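Local coordinates for translocator protein BipD (Burkholderia pseudomallei, PDB 3NFT) that is required for invasion of epithelial cells and for survival within host cells, and probably regulates secretion of the effectors BipB and BipC by the type III secretion system, at residues D52-L57 / Q152-V157; V83-H88 / T142-L147; T148-S153 / D189-M194; A182-V187 / D226-M231. All blocks are in the same frame, centred on the assembly; numbering follows the deposited sequence. Where two conformers were deposited one is given.

Contact 1 of 4, residues D52-L57 / Q152-V157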
loop_
_atom_site.group_PDB
_atom_site.type_symbol
_atom_site.label_atom_id
_atom_site.label_comp_id
_atom_site.label_asym_id
_atom_site.label_seq_id
_atom_site.Cartn_x
_atom_site.Cartn_y
_atom_site.Cartn_z
ATOM N N ASP A 52 14.472 22.754 -27.103
ATOM C CA ASP A 52 15.292 23.786 -27.709
ATOM C C ASP A 52 15.397 23.665 -29.221
ATOM O O ASP A 52 15.388 24.668 -29.926
ATOM C CB ASP A 52 16.704 23.802 -27.132
ATOM C CG ASP A 52 16.774 24.310 -25.685
ATOM O OD1 ASP A 52 15.803 24.885 -25.149
ATOM O OD2 ASP A 52 17.780 24.020 -25.053
ATOM N N GLU A 53 15.451 22.425 -29.726
ATOM C CA GLU A 53 15.499 22.212 -31.167
ATOM C C GLU A 53 14.226 22.712 -31.824
ATOM O O GLU A 53 14.265 23.393 -32.842
ATOM C CB GLU A 53 15.697 20.740 -31.498
ATOM C CG GLU A 53 16.052 20.491 -32.941
ATOM C CD GLU A 53 17.405 21.021 -33.368
ATOM O OE1 GLU A 53 18.262 21.233 -32.464
ATOM O OE2 GLU A 53 17.636 21.258 -34.572
ATOM N N PHE A 54 13.097 22.367 -31.217
ATOM C CA PHE A 54 11.789 22.817 -31.717
ATOM C C PHE A 54 11.701 24.330 -31.704
ATOM O O PHE A 54 11.239 24.980 -32.648
ATOM C CB PHE A 54 10.712 22.191 -30.848
ATOM C CG PHE A 54 9.298 22.377 -31.360
ATOM C CD1 PHE A 54 8.696 21.376 -32.127
ATOM C CD2 PHE A 54 8.567 23.502 -31.030
ATOM C CE1 PHE A 54 7.395 21.511 -32.558
ATOM C CE2 PHE A 54 7.261 23.643 -31.495
ATOM C CZ PHE A 54 6.684 22.617 -32.257
ATOM N N ALA A 55 12.124 24.922 -30.603
ATOM C CA ALA A 55 12.085 26.369 -30.453
ATOM C C ALA A 55 12.918 27.074 -31.511
ATOM O O ALA A 55 12.564 28.180 -31.967
ATOM C CB ALA A 55 12.594 26.771 -29.042
ATOM N N SER A 56 14.036 26.451 -31.885
ATOM C CA SER A 56 14.970 27.035 -32.846
ATOM C C SER A 56 14.458 27.043 -34.290
ATOM O O SER A 56 14.973 27.764 -35.136
ATOM C CB SER A 56 16.320 26.327 -32.769
ATOM O OG SER A 56 16.332 25.119 -33.488
ATOM N N LEU A 57 13.466 26.203 -34.589
ATOM C CA LEU A 57 12.942 26.160 -35.936
ATOM C C LEU A 57 12.380 27.535 -36.332
ATOM O O LEU A 57 11.719 28.188 -35.520
ATOM C CB LEU A 57 11.907 25.037 -36.048
ATOM C CG LEU A 57 11.501 24.645 -37.456
ATOM C CD1 LEU A 57 11.269 23.183 -37.548
ATOM C CD2 LEU A 57 10.249 25.455 -37.821
ATOM N N GLN A 152 8.052 15.667 -32.467
ATOM C CA GLN A 152 8.971 15.379 -33.541
ATOM C C GLN A 152 8.334 15.515 -34.899
ATOM O O GLN A 152 8.914 16.086 -35.815
ATOM C CB GLN A 152 9.602 13.991 -33.359
ATOM C CG GLN A 152 10.685 13.586 -34.339
ATOM C CD GLN A 152 11.329 12.255 -33.946
ATOM O OE1 GLN A 152 10.843 11.556 -33.056
ATOM N NE2 GLN A 152 12.427 11.908 -34.573
ATOM N N SER A 153 7.117 14.990 -35.036
ATOM C CA SER A 153 6.447 15.008 -36.330
ATOM C C SER A 153 6.058 16.440 -36.722
ATOM O O SER A 153 6.057 16.792 -37.899
ATOM C CB SER A 153 5.220 14.083 -36.323
ATOM O OG SER A 153 4.170 14.605 -35.532
ATOM N N VAL A 154 5.768 17.286 -35.725
ATOM C CA VAL A 154 5.486 18.705 -35.966
ATOM C C VAL A 154 6.778 19.415 -36.391
ATOM O O VAL A 154 6.809 20.150 -37.348
ATOM C CB VAL A 154 4.824 19.368 -34.757
ATOM C CG1 VAL A 154 4.647 20.869 -34.976
ATOM C CG2 VAL A 154 3.464 18.716 -34.421
ATOM N N ALA A 155 7.879 19.116 -35.711
ATOM C CA ALA A 155 9.171 19.648 -36.161
ATOM C C ALA A 155 9.533 19.242 -37.574
ATOM O O ALA A 155 10.069 20.036 -38.343
ATOM C CB ALA A 155 10.271 19.264 -35.164
ATOM N N ASP A 156 9.206 17.996 -37.927
ATOM C CA ASP A 156 9.491 17.439 -39.233
ATOM C C ASP A 156 8.675 18.210 -40.287
ATOM O O ASP A 156 9.210 18.703 -41.269
ATOM C CB ASP A 156 9.107 15.956 -39.216
ATOM C CG ASP A 156 9.607 15.170 -40.413
ATOM O OD1 ASP A 156 10.229 15.706 -41.346
ATOM O OD2 ASP A 156 9.341 13.937 -40.406
ATOM N N VAL A 157 7.349 18.339 -40.076
ATOM C CA VAL A 157 6.534 19.058 -41.043
ATOM C C VAL A 157 6.910 20.539 -41.160
ATOM O O VAL A 157 6.895 21.093 -42.265
ATOM C CB VAL A 157 5.034 18.830 -40.834
ATOM C CG1 VAL A 157 4.488 19.707 -39.734
ATOM C CG2 VAL A 157 4.290 19.072 -42.156
#
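Phe54 and Leu57, on the last turn of helix 41-56 and just past it, pack against Val154 and Ala155 of the long helix 121-160. The main element is aliphatic-aromatic packing by the Phe54 ring. Its CE1 lies 3.7 Å from Val154 CG1, a methyl that comes in at the ring edge, near the ring plane, and also approaches Phe54 CZ. The neighbouring atom of the ring, Phe54 CD1, rests 4.0 Å from Ala155 CB. The small alanine lets the backbones come close, with Phe54 CA only 6.1 Å from Ala155 CA. A first torsion of -171° sets the ring trans to the Phe54 nitrogen and turns its CD1-CE1-CZ edge toward the partner helix.

A second kind of contact joins a methyl to a backbone oxygen: Leu57 CD1 sits 3.5 Å from Ala155 O, which also accepts a hydrogen bond from Ser159 OG.

No hydrogen bond crosses between the segments. Lys258 of helix 244-295 bonds to Phe54 O and more weakly to Ala55 O and Leu57 O, bringing a positive charge to the carbonyls at this helix end. Phe54 also stacks on Phe151 and touches Ile261.

An N-terminal helix thus lies on the predicted coiled-coil helix, consistent with the role of the N-terminal domain as an intramolecular chaperone of that region. The contact is a buried, apolar one: hydrophobic surfaces join the helices, while the lysine, rather than any bond across the pair, provides for the carbonyls where helix 41-56 ends.

Contact 2 of 4, residues V83-H88 / T142-L147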
loop_
_atom_site.group_PDB
_atom_site.type_symbol
_atom_site.label_atom_id
_atom_site.label_comp_id
_atom_site.label_asym_id
_atom_site.label_seq_id
_atom_site.Cartn_x
_atom_site.Cartn_y
_atom_site.Cartn_z
ATOM N N VAL A 83 14.587 7.695 -26.815
ATOM C CA VAL A 83 15.449 6.600 -26.358
ATOM C C VAL A 83 15.772 6.704 -24.856
ATOM O O VAL A 83 15.707 5.709 -24.098
ATOM C CB VAL A 83 16.749 6.550 -27.173
ATOM C CG1 VAL A 83 17.755 5.615 -26.511
ATOM C CG2 VAL A 83 16.433 6.110 -28.608
ATOM N N ALA A 84 16.052 7.922 -24.410
ATOM C CA ALA A 84 16.409 8.146 -23.022
ATOM C C ALA A 84 15.205 7.928 -22.100
ATOM O O ALA A 84 15.354 7.395 -21.011
ATOM C CB ALA A 84 16.992 9.531 -22.836
ATOM N N VAL A 85 13.999 8.299 -22.548
ATOM C CA VAL A 85 12.820 8.136 -21.735
ATOM C C VAL A 85 12.544 6.637 -21.563
ATOM O O VAL A 85 12.247 6.169 -20.459
ATOM C CB VAL A 85 11.611 8.834 -22.355
ATOM C CG1 VAL A 85 10.350 8.400 -21.679
ATOM C CG2 VAL A 85 11.765 10.382 -22.260
ATOM N N ARG A 86 12.647 5.886 -22.663
ATOM C CA ARG A 86 12.504 4.426 -22.622
ATOM C C ARG A 86 13.528 3.785 -21.692
ATOM O O ARG A 86 13.184 2.963 -20.848
ATOM C CB ARG A 86 12.661 3.827 -24.028
ATOM C CG ARG A 86 11.480 4.053 -24.929
ATOM C CD ARG A 86 11.481 3.071 -26.139
ATOM N NE ARG A 86 11.399 3.778 -27.426
ATOM C CZ ARG A 86 12.446 4.163 -28.162
ATOM N NH1 ARG A 86 13.689 3.911 -27.763
ATOM N NH2 ARG A 86 12.250 4.791 -29.324
ATOM N N GLY A 87 14.781 4.205 -21.804
ATOM C CA GLY A 87 15.834 3.625 -21.012
ATOM C C GLY A 87 15.661 3.902 -19.541
ATOM O O GLY A 87 15.919 3.052 -18.692
ATOM N N HIS A 88 15.226 5.122 -19.229
ATOM C CA HIS A 88 15.005 5.515 -17.842
ATOM C C HIS A 88 13.892 4.675 -17.211
ATOM O O HIS A 88 13.997 4.243 -16.074
ATOM C CB HIS A 88 14.633 6.985 -17.750
ATOM C CG HIS A 88 14.688 7.518 -16.359
ATOM N ND1 HIS A 88 13.604 8.065 -15.703
ATOM C CD2 HIS A 88 15.717 7.550 -15.482
ATOM C CE1 HIS A 88 13.978 8.424 -14.482
ATOM N NE2 HIS A 88 15.256 8.127 -14.332
ATOM N N THR A 142 4.975 5.784 -21.726
ATOM C CA THR A 142 4.171 5.661 -22.938
ATOM C C THR A 142 3.671 7.033 -23.379
ATOM O O THR A 142 3.721 7.383 -24.550
ATOM C CB THR A 142 2.968 4.748 -22.687
ATOM O OG1 THR A 142 3.438 3.458 -22.291
ATOM C CG2 THR A 142 2.150 4.627 -23.962
ATOM N N ILE A 143 3.187 7.822 -22.424
ATOM C CA ILE A 143 2.664 9.147 -22.742
ATOM C C ILE A 143 3.767 10.059 -23.263
ATOM O O ILE A 143 3.607 10.739 -24.273
ATOM C CB ILE A 143 2.032 9.799 -21.510
ATOM C CG1 ILE A 143 0.834 8.982 -21.036
ATOM C CG2 ILE A 143 1.631 11.257 -21.782
ATOM C CD1 ILE A 143 0.403 9.322 -19.647
ATOM N N VAL A 144 4.900 10.088 -22.558
ATOM C CA VAL A 144 5.993 10.942 -23.022
ATOM C C VAL A 144 6.573 10.506 -24.366
ATOM O O VAL A 144 6.868 11.363 -25.189
ATOM C CB VAL A 144 7.061 11.109 -21.936
ATOM C CG1 VAL A 144 8.278 11.845 -22.496
ATOM C CG2 VAL A 144 6.437 11.862 -20.769
ATOM N N GLU A 145 6.704 9.195 -24.605
ATOM C CA GLU A 145 7.124 8.669 -25.926
ATOM C C GLU A 145 6.199 9.165 -27.022
ATOM O O GLU A 145 6.646 9.672 -28.035
ATOM C CB GLU A 145 7.094 7.131 -25.959
ATOM C CG GLU A 145 7.009 6.452 -27.390
ATOM C CD GLU A 145 8.275 6.570 -28.187
ATOM O OE1 GLU A 145 8.299 6.136 -29.365
ATOM O OE2 GLU A 145 9.261 7.083 -27.628
ATOM N N GLY A 146 4.906 9.022 -26.799
ATOM C CA GLY A 146 3.932 9.407 -27.823
ATOM C C GLY A 146 3.903 10.898 -28.068
ATOM O O GLY A 146 3.867 11.376 -29.209
ATOM N N LEU A 147 3.901 11.666 -26.994
ATOM C CA LEU A 147 3.887 13.109 -27.147
ATOM C C LEU A 147 5.183 13.602 -27.799
ATOM O O LEU A 147 5.164 14.561 -28.556
ATOM C CB LEU A 147 3.594 13.804 -25.827
ATOM C CG LEU A 147 2.098 14.036 -25.518
ATOM C CD1 LEU A 147 1.477 15.113 -26.390
ATOM C CD2 LEU A 147 1.258 12.754 -25.644
#
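Val85 and Val144 meet through methyls placed by similar first torsions: Val144 CG1 stands trans to its backbone nitrogen at chi1 172°, whereas in Val85 a chi1 of 167° puts CG1 trans to the nitrogen and CG2, the branch that comes closest, anti to the carbonyl carbon. Val144 CG1 thereby meets both branches of its partner, lying 3.8 Å from Val85 CG2 and 4.1 Å from Val85 CG1. The two side chains cross at about a right angle, so this is a compact methyl-to-methyl meeting.

Beside it, bends in two longer chains bring opposite charges together. Glu145 turns at chi2, and Arg86 turns at chi3, which takes its end nearer to helix 121-160 than its CB direction alone would suggest. The resulting salt bridge is long: Arg86 NE is 3.9 Å from Glu145 OE2. The oxygen lies well out of the guanidinium plane, and the carboxylate plane is turned 51° from it. No N-H points at the oxygen, leaving attraction between charges alone. The stronger partner of Glu145 is Arg82, one turn earlier on helix 76-103, whose NH2 forms a salt bridge with Glu145 OE1.

The valines face inward among helices: Tyr272 of helix 244-295 touches both, and Leu47 of helix 41-56 touches Val85. Helices 76-103 and 121-160 thus meet within a bundle, with the charged pair toward its margin, while Ile143 faces another way, onto Trp205 and Leu209 of helix 202-209.

Contact 3 of 4, residues T148-S153 / D189-M194; sequences TKYFQS and DHLPTM
Lys149 begins the contact with its aliphatic part, which crosses the ring of Pro192 at a slant, Lys149 CG to Pro192 CG at 4.0 Å. The chain bends at chi2 (67°), and its end leads away from the 189-194 segment, so only methylenes take part.

Tyr150 does more. Its side chain runs alongside that of Leu191, both pointing the same way, and Tyr150 CD1 comes within 3.5 Å of Leu191 CD2. The same methyl lies 3.9 Å from Tyr150 CE1, approaching the ring obliquely. At the root of the side chain, Tyr150 CB is 4.3 Å from Pro192 CD, while Pro192 CG comes near the tyrosine backbone nitrogen, at 4.0 Å from Tyr150 N. Pro192 thus fits against the helix surface between Lys149 and Tyr150.

One turn on from Lys149, in the conformer given for Ser153, its OG donates a 2.7 Å hydrogen bond to Tyr150 O, a bond within the helix that adds nothing across the contact.

Ile223 of strand 220-223 touches Tyr150, Pro192 and Met194, and Met194 pairs with Val221 through backbone hydrogen bonds. The link leading into strand 193-195 is therefore laid on helix 121-160 by van der Waals packing of a proline and a leucine; no hydrogen bond or charge pair ties the two segments.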
loop_
_atom_site.group_PDB
_atom_site.type_symbol
_atom_site.label_atom_id
_atom_site.label_comp_id
_atom_site.label_asym_id
_atom_site.label_seq_id
_atom_site.Cartn_x
_atom_site.Cartn_y
_atom_site.Cartn_z
ATOM N N THR A 148 6.300 12.949 -27.503
ATOM C CA THR A 148 7.548 13.365 -28.118
ATOM C C THR A 148 7.570 12.988 -29.600
ATOM O O THR A 148 8.099 13.718 -30.428
ATOM C CB THR A 148 8.776 12.805 -27.367
ATOM O OG1 THR A 148 8.708 13.233 -25.990
ATOM C CG2 THR A 148 10.082 13.292 -28.002
ATOM N N LYS A 149 6.985 11.840 -29.943
ATOM C CA LYS A 149 6.831 11.516 -31.350
ATOM C C LYS A 149 5.982 12.539 -32.099
ATOM O O LYS A 149 6.304 12.957 -33.222
ATOM C CB LYS A 149 6.231 10.120 -31.483
ATOM C CG LYS A 149 5.965 9.738 -32.894
ATOM C CD LYS A 149 7.193 9.559 -33.748
ATOM C CE LYS A 149 6.829 8.725 -34.989
ATOM N NZ LYS A 149 7.817 8.846 -36.067
ATOM N N TYR A 150 4.873 12.939 -31.491
ATOM C CA TYR A 150 4.059 14.032 -32.018
ATOM C C TYR A 150 4.862 15.304 -32.228
ATOM O O TYR A 150 4.838 15.922 -33.280
ATOM C CB TYR A 150 2.911 14.290 -31.072
ATOM C CG TYR A 150 2.238 15.652 -31.127
ATOM C CD1 TYR A 150 1.581 16.109 -32.274
ATOM C CD2 TYR A 150 2.189 16.457 -30.010
ATOM C CE1 TYR A 150 0.937 17.315 -32.286
ATOM C CE2 TYR A 150 1.545 17.681 -30.015
ATOM C CZ TYR A 150 0.914 18.114 -31.162
ATOM O OH TYR A 150 0.247 19.314 -31.158
ATOM N N PHE A 151 5.600 15.669 -31.180
ATOM C CA PHE A 151 6.410 16.894 -31.158
ATOM C C PHE A 151 7.420 16.840 -32.301
ATOM O O PHE A 151 7.592 17.813 -33.014
ATOM C CB PHE A 151 7.074 16.970 -29.781
ATOM C CG PHE A 151 7.670 18.304 -29.401
ATOM C CD1 PHE A 151 6.995 19.498 -29.588
ATOM C CD2 PHE A 151 8.901 18.321 -28.723
ATOM C CE1 PHE A 151 7.525 20.711 -29.148
ATOM C CE2 PHE A 151 9.423 19.516 -28.263
ATOM C CZ PHE A 151 8.749 20.707 -28.481
ATOM N N GLN A 152 8.052 15.667 -32.467
ATOM C CA GLN A 152 8.971 15.379 -33.541
ATOM C C GLN A 152 8.334 15.515 -34.899
ATOM O O GLN A 152 8.914 16.086 -35.815
ATOM C CB GLN A 152 9.602 13.991 -33.359
ATOM C CG GLN A 152 10.685 13.586 -34.339
ATOM C CD GLN A 152 11.329 12.255 -33.946
ATOM O OE1 GLN A 152 10.843 11.556 -33.056
ATOM N NE2 GLN A 152 12.427 11.908 -34.573
ATOM N N SER A 153 7.117 14.990 -35.036
ATOM C CA SER A 153 6.447 15.008 -36.330
ATOM C C SER A 153 6.058 16.440 -36.722
ATOM O O SER A 153 6.057 16.792 -37.899
ATOM C CB SER A 153 5.220 14.083 -36.323
ATOM O OG SER A 153 4.170 14.605 -35.532
ATOM N N ASP A 189 -3.330 13.001 -39.592
ATOM C CA ASP A 189 -3.825 11.655 -39.882
ATOM C C ASP A 189 -3.065 10.546 -39.209
ATOM O O ASP A 189 -3.564 9.434 -39.087
ATOM C CB ASP A 189 -3.820 11.384 -41.392
ATOM C CG ASP A 189 -4.889 12.162 -42.122
ATOM O OD1 ASP A 189 -4.791 12.248 -43.348
ATOM O OD2 ASP A 189 -5.793 12.723 -41.473
ATOM N N HIS A 190 -1.847 10.821 -38.750
ATOM C CA HIS A 190 -1.034 9.771 -38.172
ATOM C C HIS A 190 -0.582 10.065 -36.757
ATOM O O HIS A 190 0.408 9.501 -36.277
ATOM C CB HIS A 190 0.130 9.478 -39.102
ATOM C CG HIS A 190 -0.309 8.997 -40.452
ATOM N ND1 HIS A 190 -0.637 7.679 -40.700
ATOM C CD2 HIS A 190 -0.486 9.654 -41.621
ATOM C CE1 HIS A 190 -0.990 7.547 -41.968
ATOM N NE2 HIS A 190 -0.906 8.728 -42.550
ATOM N N LEU A 191 -1.349 10.888 -36.054
ATOM C CA LEU A 191 -1.015 11.185 -34.670
ATOM C C LEU A 191 -0.944 9.902 -33.836
ATOM O O LEU A 191 -1.799 9.011 -33.955
ATOM C CB LEU A 191 -2.011 12.166 -34.051
ATOM C CG LEU A 191 -1.928 13.588 -34.609
ATOM C CD1 LEU A 191 -3.119 14.425 -34.132
ATOM C CD2 LEU A 191 -0.583 14.257 -34.243
ATOM N N PRO A 192 0.090 9.778 -32.991
ATOM C CA PRO A 192 0.233 8.616 -32.118
ATOM C C PRO A 192 -0.916 8.494 -31.143
ATOM O O PRO A 192 -1.469 9.489 -30.714
ATOM C CB PRO A 192 1.521 8.913 -31.331
ATOM C CG PRO A 192 2.074 10.077 -31.878
ATOM C CD PRO A 192 1.117 10.792 -32.746
ATOM N N THR A 193 -1.293 7.273 -30.814
ATOM C CA THR A 193 -2.218 7.040 -29.718
ATOM C C THR A 193 -1.492 6.218 -28.669
ATOM O O THR A 193 -0.511 5.535 -28.965
ATOM C CB THR A 193 -3.482 6.324 -30.196
ATOM O OG1 THR A 193 -3.129 5.015 -30.628
ATOM C CG2 THR A 193 -4.119 7.088 -31.320
ATOM N N MET A 194 -1.944 6.319 -27.430
ATOM C CA MET A 194 -1.282 5.667 -26.329
ATOM C C MET A 194 -2.332 4.956 -25.495
ATOM O O MET A 194 -3.461 5.409 -25.405
ATOM C CB MET A 194 -0.554 6.717 -25.497
ATOM C CG MET A 194 0.603 7.426 -26.238
ATOM S SD MET A 194 0.633 9.216 -25.974
ATOM C CE MET A 194 -0.580 9.739 -27.166
#

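Contact 4 of 4, residues A182-V187 / D226-M231; sequences ALIQQV and DKLIKM
Ile184 of helix 177-189 points at helix 226-233 and touches both Leu228 and Met231. From its CB, which stands back from the facing helix, the side chain divides into two branches. The short one ends in Ile184 CG2, a methyl lying 3.5 Å from the backbone oxygen of Leu228 and 4.3 Å from Leu228 CB. The long one leaves through CG1, trans to the carbonyl carbon at chi1 -63°, and serves mainly as a spacer. It remains extended at chi2 (169°), which places the terminal Ile184 CD1 at Met231, 4.3 Å from Met231 CB. The isoleucine thus spans one turn of the partner helix, with one branch at Leu228 and the other at Met231. The end of the methionine itself leads away from helix 177-189, and its side chain also touches Gln257 of helix 244-295.

A turn later Val187 adds a closer meeting of methyls, its CG1 being 3.7 Å from Leu228 CD1; these two side chains cross at about a right angle. The axes of the two segments run nearly antiparallel, at 169°, and approach to 9.8 Å.

Helix 121-160 backs the pair, since Val187 rests on Ser153 and Val157 while Leu228 reaches Tyr150. Lys227 forms a salt bridge with Asp264 of helix 244-295, and Gln185 OE1 a hydrogen bond with Arg232, so polar bonding occurs around the contact. Between the segments there is no hydrogen bond: apolar side chains, with one backbone oxygen, form the interface, and van der Waals packing joins the two short helices.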
loop_
_atom_site.group_PDB
_atom_site.type_symbol
_atom_site.label_atom_id
_atom_site.label_comp_id
_atom_site.label_asym_id
_atom_site.label_seq_id
_atom_site.Cartn_x
_atom_site.Cartn_y
_atom_site.Cartn_z
ATOM N N ALA A 182 -1.351 19.712 -47.237
ATOM C CA ALA A 182 -1.285 18.270 -47.372
ATOM C C ALA A 182 -0.256 17.661 -46.400
ATOM O O ALA A 182 -0.488 16.587 -45.810
ATOM C CB ALA A 182 -0.979 17.858 -48.851
ATOM N N LEU A 183 0.891 18.322 -46.265
ATOM C CA LEU A 183 1.903 17.873 -45.303
ATOM C C LEU A 183 1.351 17.879 -43.877
ATOM O O LEU A 183 1.531 16.924 -43.126
ATOM C CB LEU A 183 3.169 18.745 -45.403
ATOM C CG LEU A 183 4.030 18.600 -46.639
ATOM C CD1 LEU A 183 5.104 19.708 -46.664
ATOM C CD2 LEU A 183 4.706 17.241 -46.652
ATOM N N ILE A 184 0.677 18.963 -43.501
ATOM C CA ILE A 184 0.096 19.069 -42.177
ATOM C C ILE A 184 -0.983 18.023 -41.962
ATOM O O ILE A 184 -1.074 17.422 -40.903
ATOM C CB ILE A 184 -0.385 20.496 -41.859
ATOM C CG1 ILE A 184 0.819 21.469 -41.859
ATOM C CG2 ILE A 184 -1.108 20.552 -40.496
ATOM C CD1 ILE A 184 0.490 22.907 -41.822
ATOM N N GLN A 185 -1.841 17.817 -42.957
ATOM C CA GLN A 185 -2.867 16.826 -42.806
ATOM C C GLN A 185 -2.294 15.430 -42.600
ATOM O O GLN A 185 -2.852 14.615 -41.845
ATOM C CB GLN A 185 -3.791 16.882 -44.028
ATOM C CG GLN A 185 -5.068 16.046 -43.846
ATOM C CD GLN A 185 -5.971 16.591 -42.754
ATOM O OE1 GLN A 185 -6.315 17.781 -42.758
ATOM N NE2 GLN A 185 -6.343 15.729 -41.790
ATOM N N GLN A 186 -1.162 15.147 -43.241
ATOM C CA GLN A 186 -0.456 13.865 -43.059
ATOM C C GLN A 186 -0.064 13.650 -41.592
ATOM O O GLN A 186 -0.183 12.570 -41.044
ATOM C CB GLN A 186 0.735 13.841 -43.985
ATOM C CG GLN A 186 1.458 12.568 -44.149
ATOM C CD GLN A 186 2.430 12.620 -45.338
ATOM O OE1 GLN A 186 3.287 13.519 -45.445
ATOM N NE2 GLN A 186 2.293 11.648 -46.245
ATOM N N VAL A 187 0.380 14.710 -40.936
ATOM C CA VAL A 187 0.640 14.630 -39.516
ATOM C C VAL A 187 -0.631 14.370 -38.711
ATOM O O VAL A 187 -0.664 13.535 -37.841
ATOM C CB VAL A 187 1.359 15.906 -39.018
ATOM C CG1 VAL A 187 1.538 15.859 -37.487
ATOM C CG2 VAL A 187 2.692 16.055 -39.775
ATOM N N ASP A 226 -6.035 20.332 -32.487
ATOM C CA ASP A 226 -6.558 21.681 -32.684
ATOM C C ASP A 226 -5.496 22.673 -33.195
ATOM O O ASP A 226 -5.758 23.454 -34.104
ATOM C CB ASP A 226 -7.267 22.246 -31.437
ATOM C CG ASP A 226 -6.383 22.310 -30.173
ATOM O OD1 ASP A 226 -6.813 23.022 -29.246
ATOM O OD2 ASP A 226 -5.349 21.625 -30.055
ATOM N N LYS A 227 -4.278 22.612 -32.662
ATOM C CA LYS A 227 -3.261 23.569 -33.118
ATOM C C LYS A 227 -2.831 23.255 -34.557
ATOM O O LYS A 227 -2.613 24.158 -35.351
ATOM C CB LYS A 227 -2.049 23.585 -32.165
ATOM C CG LYS A 227 -2.363 24.237 -30.833
ATOM C CD LYS A 227 -2.494 23.293 -29.675
ATOM C CE LYS A 227 -3.053 23.986 -28.428
ATOM N NZ LYS A 227 -3.028 23.187 -27.152
ATOM N N LEU A 228 -2.697 21.971 -34.886
ATOM C CA LEU A 228 -2.356 21.594 -36.254
ATOM C C LEU A 228 -3.439 22.020 -37.240
ATOM O O LEU A 228 -3.137 22.438 -38.342
ATOM C CB LEU A 228 -2.115 20.093 -36.351
ATOM C CG LEU A 228 -0.821 19.569 -35.712
ATOM C CD1 LEU A 228 -0.833 18.044 -35.639
ATOM C CD2 LEU A 228 0.388 20.140 -36.443
ATOM N N ILE A 229 -4.700 21.867 -36.837
ATOM C CA ILE A 229 -5.839 22.337 -37.649
ATOM C C ILE A 229 -5.781 23.846 -37.882
ATOM O O ILE A 229 -5.952 24.319 -39.001
ATOM C CB ILE A 229 -7.145 21.929 -36.983
ATOM C CG1 ILE A 229 -7.309 20.413 -37.109
ATOM C CG2 ILE A 229 -8.317 22.731 -37.610
ATOM C CD1 ILE A 229 -8.489 19.824 -36.303
ATOM N N LYS A 230 -5.473 24.598 -36.840
ATOM C CA LYS A 230 -5.366 26.055 -36.956
ATOM C C LYS A 230 -4.219 26.416 -37.897
ATOM O O LYS A 230 -4.348 27.301 -38.730
ATOM C CB LYS A 230 -5.237 26.746 -35.584
ATOM C CG LYS A 230 -6.548 26.795 -34.828
ATOM C CD LYS A 230 -6.409 27.306 -33.434
ATOM C CE LYS A 230 -7.732 27.170 -32.663
ATOM N NZ LYS A 230 -8.911 27.620 -33.447
ATOM N N MET A 231 -3.093 25.701 -37.781
ATOM C CA MET A 231 -1.971 25.897 -38.708
ATOM C C MET A 231 -2.382 25.586 -40.154
ATOM O O MET A 231 -2.166 26.376 -41.062
ATOM C CB MET A 231 -0.805 25.003 -38.293
ATOM C CG MET A 231 -0.047 25.448 -37.071
ATOM S SD MET A 231 1.156 24.158 -36.666
ATOM C CE MET A 231 2.475 25.085 -35.964
#

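Contacts 1, 2 and 3 all use helix 121-160, at successive or overlapping places, and meet different partners: the end of helix 41-56, helix 76-103, and the segment leading into strand 193-195. Contact 4 joins two shorter helices that lie on the same long helix, where Val157 CG2 comes within 3.5 Å of Leu183 CB. Contacts 1 and 4 are buried and apolar; contacts 2 and 3 are only partly buried, and contact 2 alone has a charge pair, a long one. Contacts 1 and 3 share Gln152 and Ser153, whereas contacts 2 and 4, with centres about 24 Å apart, do not touch. The long helix, predicted as coiled coil, thus receives packing from helices 41-56 and 76-103 and from later elements.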